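Local coordinates for Glyco_hydro_cc domain-containing protein (Blastomyces gilchristii, PDB 6UB0) that probably cleaves beta-1,3-glucan of the curdlan type as an exo-acting family GH128 glucanase, and here holds a laminaribiose in its binding site, at residues Ala185-Asn188 and Phe189-Val193; Ser208-Val211 and Asp212-Val215; Gln124-Leu127 and Asp128-Gly132; Ala92-Lys95 and Tyr96-Tyr100. All coordinates share one frame; numbering follows the deposited sequence.

Contact 1: residues Ala185-Asn188 and Phe189-Val193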
loop_
_atom_site.group_PDB
_atom_site.type_symbol
_atom_site.label_atom_id
_atom_site.label_comp_id
_atom_site.label_asym_id
_atom_site.label_seq_id
_atom_site.Cartn_x
_atom_site.Cartn_y
_atom_site.Cartn_z
ATOM N N ALA A 185 -9.431 8.282 19.572
ATOM C CA ALA A 185 -10.318 7.679 18.541
ATOM C C ALA A 185 -9.495 6.836 17.451
ATOM O O ALA A 185 -9.785 5.682 17.301
ATOM C CB ALA A 185 -11.067 8.804 17.825
ATOM N N GLN A 186 -8.292 7.490 17.238
ATOM C CA GLN A 186 -7.275 6.859 16.339
ATOM C C GLN A 186 -6.594 5.674 17.048
ATOM O O GLN A 186 -6.513 4.563 16.461
ATOM C CB GLN A 186 -6.293 7.922 15.868
ATOM C CG GLN A 186 -6.957 9.040 15.105
ATOM C CD GLN A 186 -5.995 10.074 14.584
ATOM O OE1 GLN A 186 -4.831 9.796 14.336
ATOM N NE2 GLN A 186 -6.481 11.293 14.427
ATOM N N VAL A 187 -6.172 5.840 18.301
ATOM C CA VAL A 187 -5.525 4.712 19.028
ATOM C C VAL A 187 -6.457 3.458 18.953
ATOM O O VAL A 187 -5.999 2.311 18.669
ATOM C CB VAL A 187 -5.086 5.123 20.450
ATOM C CG1 VAL A 187 -4.579 3.941 21.259
ATOM C CG2 VAL A 187 -4.030 6.222 20.417
ATOM N N ASN A 188 -7.706 3.644 19.581
ATOM C CA ASN A 188 -8.637 2.502 19.830
ATOM C C ASN A 188 -8.833 1.696 18.544
ATOM O O ASN A 188 -8.860 0.432 18.587
ATOM C CB ASN A 188 -9.970 2.996 20.403
ATOM C CG ASN A 188 -9.917 3.193 21.902
ATOM O OD1 ASN A 188 -8.860 3.518 22.462
ATOM N ND2 ASN A 188 -11.048 2.982 22.563
ATOM N N PHE A 189 -8.899 2.411 17.424
ATOM C CA PHE A 189 -9.076 1.831 16.072
ATOM C C PHE A 189 -7.891 0.879 15.823
ATOM O O PHE A 189 -8.087 -0.331 15.494
ATOM C CB PHE A 189 -9.248 2.999 15.101
ATOM C CG PHE A 189 -9.269 2.615 13.649
ATOM C CD1 PHE A 189 -8.088 2.623 12.920
ATOM C CD2 PHE A 189 -10.445 2.267 13.001
ATOM C CE1 PHE A 189 -8.081 2.242 11.591
ATOM C CE2 PHE A 189 -10.436 1.928 11.651
ATOM C CZ PHE A 189 -9.252 1.927 10.952
ATOM N N LEU A 190 -6.672 1.368 16.073
ATOM C CA LEU A 190 -5.443 0.549 15.834
ATOM C C LEU A 190 -5.462 -0.684 16.748
ATOM O O LEU A 190 -5.026 -1.798 16.321
ATOM C CB LEU A 190 -4.187 1.402 16.071
ATOM C CG LEU A 190 -3.902 2.461 15.001
ATOM C CD1 LEU A 190 -2.820 3.419 15.458
ATOM C CD2 LEU A 190 -3.530 1.794 13.679
ATOM N N LYS A 191 -5.964 -0.530 17.969
ATOM C CA LYS A 191 -6.127 -1.680 18.902
ATOM C C LYS A 191 -7.019 -2.785 18.319
ATOM O O LYS A 191 -6.754 -3.966 18.653
ATOM C CB LYS A 191 -6.729 -1.236 20.236
ATOM C CG LYS A 191 -5.861 -0.263 21.010
ATOM C CD LYS A 191 -6.242 -0.168 22.469
ATOM C CE LYS A 191 -5.266 0.666 23.272
ATOM N NZ LYS A 191 -4.939 -0.009 24.546
ATOM N N GLU A 192 -8.036 -2.437 17.522
ATOM C CA GLU A 192 -8.973 -3.419 16.917
ATOM C C GLU A 192 -8.359 -4.008 15.630
ATOM O O GLU A 192 -8.302 -5.262 15.492
ATOM C CB GLU A 192 -10.315 -2.705 16.681
ATOM C CG GLU A 192 -11.380 -3.506 15.940
ATOM C CD GLU A 192 -11.960 -4.718 16.640
ATOM O OE1 GLU A 192 -12.075 -4.689 17.882
ATOM O OE2 GLU A 192 -12.319 -5.680 15.933
ATOM N N VAL A 193 -7.859 -3.160 14.729
ATOM C CA VAL A 193 -7.471 -3.604 13.351
ATOM C C VAL A 193 -6.052 -4.220 13.340
ATOM O O VAL A 193 -5.822 -5.199 12.587
ATOM C CB VAL A 193 -7.662 -2.439 12.360
ATOM C CG1 VAL A 193 -9.034 -1.801 12.559
ATOM C CG2 VAL A 193 -6.573 -1.372 12.450
#
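F189 turns the edge of its ring toward the carbonyl of Q186: Q186 O lies near the ring plane, and it is also 3.4 Å from F189 CB. One face of the same ring is covered from the next turn of the helix by V193, whose CG1 stands 4.0 Å above the plane and over its centre. The torsion that sets this up puts CG opposite the backbone N (chi1 173°), which swings the phenyl group to the flank of the helix where V150 and F177 pack on it. The Q186 amide, a second flat group, has its NE2 tied to G181 O, so its polar partner is back in the loop that leads into the helix.

All of this is helix 183-199, the crossover helix between strands 172-180 and 203-208 in a TIM-barrel catalytic core. Its i to i+4 ladder is uneven. K191 N reaches V187 O at 2.9 Å within the carbonyl plane and L190 N reaches Q186 O at 3.2 Å, whereas the bonds from F189 N to A185 O and from E192 N to N188 O are weak. V187 and K191 run side by side, V187 CG1 meeting K191 CE at 3.9 Å, and V187 also leans on S222 and A226 of helix 222-229. E192 OE2 forms a salt bridge with K154 NZ on helix 150-166.

Contact 2: residues Ser208-Val211 and Asp212-Val215. With BGC (beta-D-glucopyranose), chain B.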
loop_
_atom_site.group_PDB
_atom_site.type_symbol
_atom_site.label_atom_id
_atom_site.label_comp_id
_atom_site.label_asym_id
_atom_site.label_seq_id
_atom_site.Cartn_x
_atom_site.Cartn_y
_atom_site.Cartn_z
ATOM N N SER A 208 -0.381 1.902 8.165
ATOM C CA SER A 208 -1.270 2.985 8.620
ATOM C C SER A 208 -0.847 4.267 7.944
ATOM O O SER A 208 0.369 4.420 7.625
ATOM C CB SER A 208 -1.267 3.155 10.109
ATOM O OG SER A 208 -2.605 3.324 10.543
ATOM N N PHE A 209 -1.823 5.146 7.722
ATOM C CA PHE A 209 -1.612 6.387 6.952
ATOM C C PHE A 209 -1.468 7.568 7.916
ATOM O O PHE A 209 -2.442 7.971 8.495
ATOM C CB PHE A 209 -2.780 6.586 5.977
ATOM C CG PHE A 209 -2.699 7.843 5.169
ATOM C CD1 PHE A 209 -1.998 7.902 3.972
ATOM C CD2 PHE A 209 -3.345 9.003 5.605
ATOM C CE1 PHE A 209 -1.961 9.057 3.220
ATOM C CE2 PHE A 209 -3.275 10.164 4.854
ATOM C CZ PHE A 209 -2.611 10.200 3.658
ATOM N N PHE A 210 -0.288 8.170 8.082
ATOM C CA PHE A 210 1.025 7.708 7.660
ATOM C C PHE A 210 2.079 8.293 8.618
ATOM O O PHE A 210 1.711 9.093 9.519
ATOM C CB PHE A 210 1.346 8.129 6.234
ATOM C CG PHE A 210 1.409 9.611 5.865
ATOM C CD1 PHE A 210 0.359 10.473 6.092
ATOM C CD2 PHE A 210 2.541 10.093 5.240
ATOM C CE1 PHE A 210 0.451 11.793 5.719
ATOM C CE2 PHE A 210 2.627 11.422 4.859
ATOM C CZ PHE A 210 1.577 12.256 5.091
ATOM N N VAL A 211 3.336 7.923 8.429
ATOM C CA VAL A 211 4.456 8.283 9.355
ATOM C C VAL A 211 4.415 9.797 9.625
ATOM O O VAL A 211 4.442 10.236 10.788
ATOM C CB VAL A 211 5.799 7.842 8.743
ATOM C CG1 VAL A 211 6.968 8.610 9.351
ATOM C CG2 VAL A 211 5.952 6.337 8.835
ATOM N N ASP A 212 4.334 10.609 8.579
ATOM C CA ASP A 212 4.541 12.069 8.739
ATOM C C ASP A 212 3.420 12.648 9.591
ATOM O O ASP A 212 3.620 13.758 10.080
ATOM C CB ASP A 212 4.660 12.822 7.416
ATOM C CG ASP A 212 5.808 12.302 6.578
ATOM O OD1 ASP A 212 5.904 11.071 6.462
ATOM O OD2 ASP A 212 6.619 13.132 6.062
ATOM N N ASN A 213 2.264 11.987 9.706
ATOM C CA ASN A 213 1.174 12.517 10.561
ATOM C C ASN A 213 1.303 11.900 11.956
ATOM O O ASN A 213 0.614 12.379 12.835
ATOM C CB ASN A 213 -0.234 12.239 10.017
ATOM C CG ASN A 213 -0.606 13.062 8.798
ATOM O OD1 ASN A 213 0.103 13.961 8.367
ATOM N ND2 ASN A 213 -1.754 12.786 8.232
ATOM N N LEU A 214 2.080 10.817 12.114
ATOM C CA LEU A 214 2.203 10.036 13.381
ATOM C C LEU A 214 3.344 10.576 14.240
ATOM O O LEU A 214 3.485 10.103 15.363
ATOM C CB LEU A 214 2.459 8.570 13.037
ATOM C CG LEU A 214 1.266 7.805 12.460
ATOM C CD1 LEU A 214 1.698 6.390 12.054
ATOM C CD2 LEU A 214 0.126 7.753 13.468
ATOM N N VAL A 215 4.155 11.467 13.665
ATOM C CA VAL A 215 5.285 12.217 14.293
ATOM C C VAL A 215 4.979 13.716 14.177
ATOM O O VAL A 215 4.451 14.123 13.122
ATOM C CB VAL A 215 6.569 11.818 13.553
ATOM C CG1 VAL A 215 7.788 12.628 13.968
ATOM C CG2 VAL A 215 6.813 10.327 13.705
HETATM C C2 BGC B . -0.177 11.365 -2.700
HETATM C C3 BGC B . 1.299 11.163 -2.526
HETATM C C4 BGC B . 1.635 11.649 -1.134
HETATM C C5 BGC B . 0.760 10.926 -0.089
HETATM C C6 BGC B . 0.844 11.322 1.392
HETATM C C1 BGC B . -0.997 10.715 -1.621
HETATM O O2 BGC B . -0.486 10.751 -3.956
HETATM O O3 BGC B . 2.100 11.750 -3.597
HETATM O O4 BGC B . 3.038 11.406 -1.035
HETATM O O5 BGC B . -0.640 11.145 -0.301
HETATM O O6 BGC B . 0.727 12.771 1.453
#
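F210 folds its ring back over D212 and N213 just as the chain enters the short helix 211-214. Its peptide bond to F209 is cis. From CB, the first torsion (chi1 61°) places CG between the backbone N and the carbonyl carbon, 4.1 Å from D212 N, and so swings the ring in over the backbone that follows. Along one side, CD1 meets N213 ND2 and CE1 comes within 3.4 Å of N213 OD1; along the other, CD2 faces D212 OD1 and CE2 touches D212 CB at 3.6 Å. The D212 carboxylate is turned only 19° from the ring plane, held by N10 N on OD1 and N11 N on OD2. At the tip, F210 CZ meets the hydroxymethyl group of the glucose, BGC. The ring is thus sandwiched: sugar C6 over one face, the backbone N atoms of D212 and N213 over the opposite one. F210 CD1 also rests over the centre of the F209 ring. Both phenylalanines belong to the glycan pocket. The turn follows strand 203-208, the last of the barrel; V211 pairs with A8 of strand 5-8, and L214 packs on V223 and Y227 of helix 222-229.

Contact 3: residues Gln124-Leu127 and Asp128-Gly132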
loop_
_atom_site.group_PDB
_atom_site.type_symbol
_atom_site.label_atom_id
_atom_site.label_comp_id
_atom_site.label_asym_id
_atom_site.label_seq_id
_atom_site.Cartn_x
_atom_site.Cartn_y
_atom_site.Cartn_z
ATOM N N GLN A 124 -11.942 -4.574 -10.290
ATOM C CA GLN A 124 -12.480 -5.701 -11.098
ATOM C C GLN A 124 -12.414 -5.365 -12.605
ATOM O O GLN A 124 -11.996 -6.236 -13.411
ATOM C CB GLN A 124 -13.864 -6.108 -10.646
ATOM C CG GLN A 124 -14.229 -7.426 -11.304
ATOM C CD GLN A 124 -15.520 -7.982 -10.793
ATOM O OE1 GLN A 124 -15.623 -8.424 -9.655
ATOM N NE2 GLN A 124 -16.500 -8.017 -11.675
ATOM N N GLY A 125 -12.712 -4.113 -12.958
ATOM C CA GLY A 125 -12.596 -3.569 -14.329
ATOM C C GLY A 125 -11.170 -3.659 -14.827
ATOM O O GLY A 125 -10.910 -4.133 -15.956
ATOM N N PHE A 126 -10.236 -3.235 -14.003
ATOM C CA PHE A 126 -8.811 -3.457 -14.266
ATOM C C PHE A 126 -8.493 -4.964 -14.355
ATOM O O PHE A 126 -7.762 -5.373 -15.291
ATOM C CB PHE A 126 -8.008 -2.778 -13.162
ATOM C CG PHE A 126 -6.558 -3.146 -13.173
ATOM C CD1 PHE A 126 -5.704 -2.529 -14.061
ATOM C CD2 PHE A 126 -6.052 -4.094 -12.298
ATOM C CE1 PHE A 126 -4.358 -2.844 -14.091
ATOM C CE2 PHE A 126 -4.711 -4.399 -12.313
ATOM C CZ PHE A 126 -3.860 -3.771 -13.194
ATOM N N LEU A 127 -8.974 -5.783 -13.418
ATOM C CA LEU A 127 -8.654 -7.230 -13.457
ATOM C C LEU A 127 -9.297 -7.868 -14.709
ATOM O O LEU A 127 -8.666 -8.740 -15.345
ATOM C CB LEU A 127 -9.156 -7.837 -12.155
ATOM C CG LEU A 127 -8.354 -7.415 -10.924
ATOM C CD1 LEU A 127 -8.892 -8.082 -9.674
ATOM C CD2 LEU A 127 -6.890 -7.723 -11.104
ATOM N N ASP A 128 -10.513 -7.466 -15.051
ATOM C CA ASP A 128 -11.170 -7.936 -16.302
ATOM C C ASP A 128 -10.279 -7.538 -17.472
ATOM O O ASP A 128 -9.883 -8.438 -18.237
ATOM C CB ASP A 128 -12.596 -7.416 -16.423
ATOM C CG ASP A 128 -13.540 -8.192 -15.531
ATOM O OD1 ASP A 128 -13.210 -9.359 -15.204
ATOM O OD2 ASP A 128 -14.583 -7.635 -15.182
ATOM N N VAL A 129 -9.988 -6.252 -17.608
ATOM C CA VAL A 129 -9.243 -5.723 -18.786
ATOM C C VAL A 129 -7.882 -6.406 -18.828
ATOM O O VAL A 129 -7.340 -6.621 -19.926
ATOM C CB VAL A 129 -9.099 -4.189 -18.810
ATOM C CG1 VAL A 129 -8.200 -3.769 -19.957
ATOM C CG2 VAL A 129 -10.431 -3.479 -18.935
ATOM N N CYS A 130 -7.297 -6.737 -17.681
ATOM C CA CYS A 130 -5.955 -7.361 -17.691
ATOM C C CYS A 130 -5.976 -8.674 -18.499
ATOM O O CYS A 130 -4.948 -8.971 -19.166
ATOM C CB CYS A 130 -5.442 -7.574 -16.273
ATOM S SG CYS A 130 -4.603 -6.084 -15.673
ATOM N N ALA A 131 -7.085 -9.416 -18.421
ATOM C CA ALA A 131 -7.376 -10.592 -19.272
ATOM C C ALA A 131 -6.337 -11.705 -18.992
ATOM O O ALA A 131 -5.854 -12.378 -19.954
ATOM C CB ALA A 131 -7.403 -10.148 -20.718
ATOM N N GLY A 132 -6.001 -11.890 -17.703
ATOM C CA GLY A 132 -5.001 -12.862 -17.216
ATOM C C GLY A 132 -3.577 -12.592 -17.694
ATOM O O GLY A 132 -2.780 -13.478 -17.504
#
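F126 and C130, one helical turn apart, form the tight part of this contact: the cysteine sulfur rides over the face of the phenyl ring. SG of C130 is 3.7 Å from the F126 ring centroid and 20° off the normal, displaced toward the far rim, where its closest ring atom is CZ of F126 at 3.5 Å. F126 carries CG opposite its backbone N (chi1 169°), and CB of C130 leans toward the preceding turn, which brings SG over the ring. A disulfide to C134 fixes the sulfur, and the F126 ring lies nearly parallel to that of W122. The backbone links the same two residues, C130 N to F126 O at 2.8 Å.

Q124 and D128 make the looser flank. Their amide and carboxylate are inclined at 64°, and the side chains come closest at Q124 CG to D128 OD2, 3.9 Å; D128 OD1 bonds to the Y167 hydroxyl. The exposed V129 nevertheless sets CG2 close against G125 O, at 3.1 Å. Helix 119-130 links barrel strands 105-111 and 138-146, with helix 86-96 against F126, V129 and C130, and L163 of helix 150-166 against Q124 and L127.

Contact 4: residues Ala92-Lys95 and Tyr96-Tyr100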
loop_
_atom_site.group_PDB
_atom_site.type_symbol
_atom_site.label_atom_id
_atom_site.label_comp_id
_atom_site.label_asym_id
_atom_site.label_seq_id
_atom_site.Cartn_x
_atom_site.Cartn_y
_atom_site.Cartn_z
ATOM N N ALA A 92 -0.809 -0.076 -19.301
ATOM C CA ALA A 92 0.433 0.489 -18.738
ATOM C C ALA A 92 1.022 -0.506 -17.732
ATOM O O ALA A 92 2.245 -0.459 -17.518
ATOM C CB ALA A 92 0.147 1.826 -18.123
ATOM N N TYR A 93 0.162 -1.325 -17.106
ATOM C CA TYR A 93 0.615 -2.336 -16.124
ATOM C C TYR A 93 1.453 -3.335 -16.900
ATOM O O TYR A 93 2.644 -3.456 -16.580
ATOM C CB TYR A 93 -0.504 -3.102 -15.416
ATOM C CG TYR A 93 0.000 -3.885 -14.228
ATOM C CD1 TYR A 93 0.145 -3.310 -12.964
ATOM C CD2 TYR A 93 0.353 -5.221 -14.358
ATOM C CE1 TYR A 93 0.633 -4.045 -11.877
ATOM C CE2 TYR A 93 0.839 -5.959 -13.289
ATOM C CZ TYR A 93 0.981 -5.381 -12.040
ATOM O OH TYR A 93 1.467 -6.188 -11.043
ATOM N N GLN A 94 0.800 -3.964 -17.891
ATOM C CA GLN A 94 1.371 -5.026 -18.753
ATOM C C GLN A 94 2.677 -4.519 -19.322
ATOM O O GLN A 94 3.641 -5.318 -19.328
ATOM C CB GLN A 94 0.399 -5.419 -19.855
ATOM C CG GLN A 94 -0.551 -6.482 -19.353
ATOM C CD GLN A 94 -1.539 -6.833 -20.420
ATOM O OE1 GLN A 94 -1.211 -7.521 -21.382
ATOM N NE2 GLN A 94 -2.754 -6.375 -20.235
ATOM N N LYS A 95 2.685 -3.259 -19.749
ATOM C CA LYS A 95 3.868 -2.589 -20.344
ATOM C C LYS A 95 4.991 -2.387 -19.316
ATOM O O LYS A 95 6.132 -2.717 -19.657
ATOM C CB LYS A 95 3.519 -1.250 -20.990
ATOM C CG LYS A 95 4.685 -0.533 -21.665
ATOM C CD LYS A 95 4.222 0.546 -22.663
ATOM C CE LYS A 95 5.156 1.743 -22.740
ATOM N NZ LYS A 95 6.277 1.555 -23.706
ATOM N N TYR A 96 4.699 -1.801 -18.156
ATOM C CA TYR A 96 5.706 -1.143 -17.281
ATOM C C TYR A 96 6.004 -2.000 -16.040
ATOM O O TYR A 96 7.116 -1.893 -15.511
ATOM C CB TYR A 96 5.247 0.271 -16.890
ATOM C CG TYR A 96 5.438 1.324 -17.956
ATOM C CD1 TYR A 96 6.705 1.781 -18.275
ATOM C CD2 TYR A 96 4.355 1.920 -18.593
ATOM C CE1 TYR A 96 6.906 2.763 -19.232
ATOM C CE2 TYR A 96 4.532 2.921 -19.544
ATOM C CZ TYR A 96 5.820 3.339 -19.871
ATOM O OH TYR A 96 6.048 4.301 -20.836
ATOM N N MET A 97 5.070 -2.851 -15.607
ATOM C CA MET A 97 5.259 -3.746 -14.437
ATOM C C MET A 97 5.628 -5.203 -14.842
ATOM O O MET A 97 6.617 -5.738 -14.270
ATOM C CB MET A 97 3.990 -3.711 -13.589
ATOM C CG MET A 97 3.605 -2.272 -13.181
ATOM S SD MET A 97 4.622 -1.533 -11.868
ATOM C CE MET A 97 4.426 -2.726 -10.544
ATOM N N ASN A 98 4.812 -5.884 -15.672
ATOM C CA ASN A 98 4.989 -7.327 -16.038
ATOM C C ASN A 98 6.447 -7.694 -16.321
ATOM O O ASN A 98 6.828 -8.831 -16.106
ATOM C CB ASN A 98 4.211 -7.731 -17.296
ATOM C CG ASN A 98 2.821 -8.241 -16.993
ATOM O OD1 ASN A 98 2.261 -7.917 -15.956
ATOM N ND2 ASN A 98 2.240 -9.024 -17.889
ATOM N N PRO A 99 7.226 -6.821 -16.998
ATOM C CA PRO A 99 8.647 -7.051 -17.269
ATOM C C PRO A 99 9.563 -7.400 -16.094
ATOM O O PRO A 99 10.540 -7.993 -16.334
ATOM C CB PRO A 99 9.167 -5.702 -17.795
ATOM C CG PRO A 99 7.936 -4.795 -17.926
ATOM C CD PRO A 99 6.724 -5.692 -17.799
ATOM N N TYR A 100 9.242 -6.943 -14.888
ATOM C CA TYR A 100 10.025 -7.191 -13.651
ATOM C C TYR A 100 9.477 -8.386 -12.876
ATOM O O TYR A 100 9.885 -8.587 -11.748
ATOM C CB TYR A 100 10.035 -5.920 -12.804
ATOM C CG TYR A 100 10.589 -4.773 -13.590
ATOM C CD1 TYR A 100 11.948 -4.634 -13.733
ATOM C CD2 TYR A 100 9.749 -3.901 -14.278
ATOM C CE1 TYR A 100 12.485 -3.611 -14.479
ATOM C CE2 TYR A 100 10.274 -2.908 -15.082
ATOM C CZ TYR A 100 11.645 -2.777 -15.183
ATOM O OH TYR A 100 12.210 -1.798 -15.930
#
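A Met-aromatic contact, M97 on Y93, closes the C-terminal end of helix 86-96 in the TIM barrel, with M97 the first residue beyond the helix. CB of M97 does the main touching: it stands 3.6 Å from the centroid of the Y93 ring, only 6° off its normal, as a CH-pi contact. Y93 has CG opposite its backbone N (chi1 -167°), which puts the ring where M97 can cover one face. CG of M97 follows over the same face, 3.6 Å from Y93 CD1, while SD approaches obliquely and farther off. The backbone supports the pair, since M97 N bonds to Y93 O at 2.7 Å; that oxygen also takes weaker bonds from Y96 N and N98 N. N98 sets its amide almost perpendicular to the Y93 ring, with OD1 3.6 Å from Y93 CE2. Its ND2 and OD1 grip N133 O and K135 N, and the Y93 hydroxyl bonds to K135 O.

K95 lies alongside Y96, its CG over the ring (4.1 Å to the centroid) and CE 3.3 Å from Y96 CZ; Y96 also stacks with Y52 of helix 52-64. P99 has no N-H to offer, and its CG sits 3.3 Å from K95 O.

The four contacts form two pairs on opposite sides of the chain's centre. Contacts 1 and 2 have centres 14 Å apart and meet where L190 CD2 packs on S208 OG at 3.6 Å, so helix 183-199 backs the strand end that carries the pocket phenylalanines. Contacts 3 and 4, also 14 Å between centres, touch through F126 CZ and Y93 CG at 4.0 Å, and the C130 disulfide partner C134 also lies against Y93. Between the pairs, centres are about 30 to 37 Å apart. Contact 2 alone reaches the sugar: F209 touches the GLC and F210 is about 7 Å from it, whereas the F189 side chain of contact 1 is about 13 Å away.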